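Local coordinates for protein putative alpha-L-fucosidase (Bacteroides thetaiotaomicron, PDB 4OZO) that probably hydrolyses alpha-L-fucosides as a family 29 glycoside hydrolase, and here holds a thio-galactoside in its sugar pocket, at residues A[204-209]-A[251-256]. Residues are numbered along the deposited sequence; the frame is centred on the assembly and turned at random.
With OTN (2-nitrophenyl 1-thio-beta-D-galactopyranoside), chain E.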
loop_
_atom_site.group_PDB
_atom_site.type_symbol
_atom_site.label_atom_id
_atom_site.label_comp_id
_atom_site.label_asym_id
_atom_site.label_seq_id
_atom_site.Cartn_x
_atom_site.Cartn_y
_atom_site.Cartn_z
ATOM N N ALA A 204 -25.408 -23.135 13.995
ATOM C CA ALA A 204 -24.546 -21.982 13.769
ATOM C C ALA A 204 -23.538 -21.812 14.890
ATOM O O ALA A 204 -23.916 -21.796 16.060
ATOM C CB ALA A 204 -25.390 -20.720 13.635
ATOM N N ASP A 205 -22.259 -21.684 14.547
ATOM C CA ASP A 205 -21.276 -21.236 15.538
ATOM C C ASP A 205 -21.267 -19.710 15.648
ATOM O O ASP A 205 -20.994 -19.158 16.714
ATOM C CB ASP A 205 -19.873 -21.730 15.207
ATOM C CG ASP A 205 -19.676 -23.179 15.554
ATOM O OD1 ASP A 205 -20.026 -23.569 16.685
ATOM O OD2 ASP A 205 -19.176 -23.928 14.691
ATOM N N VAL A 206 -21.559 -19.034 14.542
ATOM C CA VAL A 206 -21.641 -17.579 14.542
ATOM C C VAL A 206 -22.844 -17.150 13.701
ATOM O O VAL A 206 -23.253 -17.867 12.793
ATOM C CB VAL A 206 -20.309 -16.895 14.037
ATOM C CG1 VAL A 206 -19.169 -17.126 15.020
ATOM C CG2 VAL A 206 -19.923 -17.382 12.637
ATOM N N ARG A 207 -23.403 -15.985 14.002
ATOM C CA ARG A 207 -24.606 -15.514 13.339
ATOM C C ARG A 207 -24.332 -14.310 12.444
ATOM O O ARG A 207 -23.338 -13.608 12.606
ATOM C CB ARG A 207 -25.644 -15.101 14.388
ATOM C CG ARG A 207 -25.263 -13.843 15.194
ATOM C CD ARG A 207 -26.361 -13.425 16.147
ATOM N NE ARG A 207 -26.267 -12.031 16.581
ATOM C CZ ARG A 207 -25.766 -11.642 17.751
ATOM N NH1 ARG A 207 -25.306 -12.542 18.613
ATOM N NH2 ARG A 207 -25.723 -10.357 18.065
ATOM N N TRP A 208 -25.238 -14.054 11.512
ATOM C CA TRP A 208 -25.234 -12.796 10.802
ATOM C C TRP A 208 -25.693 -11.698 11.764
ATOM O O TRP A 208 -26.249 -11.994 12.827
ATOM C CB TRP A 208 -26.179 -12.862 9.598
ATOM C CG TRP A 208 -26.067 -11.666 8.706
ATOM C CD1 TRP A 208 -24.935 -10.941 8.431
ATOM C CD2 TRP A 208 -27.126 -11.037 7.989
ATOM N NE1 TRP A 208 -25.229 -9.915 7.574
ATOM C CE2 TRP A 208 -26.568 -9.947 7.288
ATOM C CE3 TRP A 208 -28.495 -11.296 7.857
ATOM C CZ2 TRP A 208 -27.329 -9.118 6.470
ATOM C CZ3 TRP A 208 -29.253 -10.465 7.045
ATOM C CH2 TRP A 208 -28.671 -9.391 6.366
ATOM N N MET A 209 -25.483 -10.438 11.385
ATOM C CA MET A 209 -25.894 -9.311 12.214
ATOM C C MET A 209 -26.789 -8.298 11.497
ATOM O O MET A 209 -26.898 -7.150 11.927
ATOM C CB MET A 209 -24.688 -8.619 12.856
ATOM C CG MET A 209 -23.412 -8.607 12.001
ATOM S SD MET A 209 -23.584 -7.847 10.376
ATOM C CE MET A 209 -23.874 -6.122 10.783
ATOM N N PRO A 251 -22.137 -15.580 18.485
ATOM C CA PRO A 251 -21.685 -14.199 18.294
ATOM C C PRO A 251 -21.769 -13.733 16.839
ATOM O O PRO A 251 -21.674 -14.540 15.904
ATOM C CB PRO A 251 -20.239 -14.231 18.793
ATOM C CG PRO A 251 -19.813 -15.629 18.628
ATOM C CD PRO A 251 -21.024 -16.492 18.797
ATOM N N ALA A 252 -21.959 -12.429 16.669
ATOM C CA ALA A 252 -22.171 -11.835 15.357
ATOM C C ALA A 252 -20.885 -11.662 14.535
ATOM O O ALA A 252 -19.866 -11.164 15.033
ATOM C CB ALA A 252 -22.873 -10.501 15.506
ATOM N N GLU A 253 -20.956 -12.073 13.270
ATOM C CA GLU A 253 -19.866 -11.898 12.321
ATOM C C GLU A 253 -20.278 -10.866 11.289
ATOM O O GLU A 253 -21.255 -11.067 10.572
ATOM C CB GLU A 253 -19.552 -13.217 11.631
ATOM C CG GLU A 253 -18.310 -13.177 10.794
ATOM C CD GLU A 253 -18.117 -14.445 10.010
ATOM O OE1 GLU A 253 -17.378 -15.334 10.486
ATOM O OE2 GLU A 253 -18.714 -14.552 8.921
ATOM N N THR A 254 -19.538 -9.760 11.223
ATOM C CA THR A 254 -19.908 -8.627 10.372
ATOM C C THR A 254 -19.261 -8.699 8.990
ATOM O O THR A 254 -18.041 -8.726 8.875
ATOM C CB THR A 254 -19.517 -7.296 11.038
ATOM O OG1 THR A 254 -20.189 -7.187 12.294
ATOM C CG2 THR A 254 -19.908 -6.127 10.172
ATOM N N ASP A 255 -20.079 -8.720 7.943
ATOM C CA ASP A 255 -19.561 -8.894 6.585
ATOM C C ASP A 255 -19.775 -7.654 5.735
ATOM O O ASP A 255 -20.855 -7.080 5.717
ATOM C CB ASP A 255 -20.174 -10.133 5.909
ATOM C CG ASP A 255 -21.703 -10.058 5.776
ATOM O OD1 ASP A 255 -22.392 -9.805 6.799
ATOM O OD2 ASP A 255 -22.214 -10.268 4.644
ATOM N N VAL A 256 -18.740 -7.224 5.035
ATOM C CA VAL A 256 -18.852 -6.031 4.206
ATOM C C VAL A 256 -17.863 -6.140 3.045
ATOM O O VAL A 256 -16.828 -6.807 3.148
ATOM C CB VAL A 256 -18.628 -4.742 5.064
ATOM C CG1 VAL A 256 -17.280 -4.776 5.724
ATOM C CG2 VAL A 256 -18.807 -3.463 4.252
HETATM O "O2'" OTN E . -31.718 -8.694 -0.704
HETATM N "N1'" OTN E . -31.032 -9.622 0.183
HETATM O "O3'" OTN E . -31.286 -10.949 0.083
HETATM C "C2'" OTN E . -30.147 -9.101 1.053
HETATM C "C3'" OTN E . -30.002 -7.716 1.088
HETATM C "C4'" OTN E . -29.113 -7.112 1.960
HETATM C "C5'" OTN E . -28.368 -7.896 2.824
HETATM C "C6'" OTN E . -28.525 -9.276 2.804
HETATM C "C1'" OTN E . -29.425 -9.899 1.948
HETATM S S01 OTN E . -29.494 -11.645 2.004
HETATM C C1 OTN E . -28.639 -12.003 3.533
HETATM O O5 OTN E . -27.173 -11.924 3.442
HETATM C C5 OTN E . -26.592 -12.244 4.715
HETATM C C6 OTN E . -25.072 -12.129 4.583
HETATM O O6 OTN E . -24.729 -10.795 4.206
HETATM C C4 OTN E . -26.967 -13.668 5.143
HETATM O O4 OTN E . -26.517 -14.617 4.170
HETATM C C3 OTN E . -28.465 -13.727 5.224
HETATM O O3 OTN E . -28.938 -15.039 5.648
HETATM C C2 OTN E . -29.020 -13.405 3.849
HETATM O O2 OTN E . -30.425 -13.470 3.983
#
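Trp208 and Asp255 meet at the sugar pocket, where the indole NE1 lies 2.9 Å from Asp255 OD1. The N-H...O angle of 122° marks this hydrogen bond as weak, and the ring and carboxylate planes stand 66° apart. With CG anti to the backbone N (chi1 -171°), the indole reaches the galactose of the bound thioglycoside, whose C5 sits over the ring's centre, 3.4 Å from Trp208 CE2: a CH-pi platform. The other carboxylate oxygen, Asp255 OD2, is 2.6 Å from the sugar O6. A leucine in place of Trp208 would probably cost the sugar its flat platform and leave Asp255 OD1 without its indole N-H. Earlier along both segments, the backbones join parallel at Arg207 and Ala252: the bonds from Arg207 N to Pro251 O and from Glu253 N to Arg207 O are each 2.9 Å and close to straight. Ala252 CB lies over one guanidinium face of Arg207, near its rim, while Leu239 O accepts from NE. Met209 CB lies 3.7 Å from Ala252 CB, and the bends at chi2 and chi3 fold the rest of the chain across Thr254 at about a right angle. This single bridge between Arg207 and Ala252, joining the two outermost strands of the parallel sheet, closes the eight-stranded TIM barrel: strand 193-196 flanks strand 206-207, strand 291-295 flanks strand 253-257, and helix 12-18 packs on Val206 and Pro251.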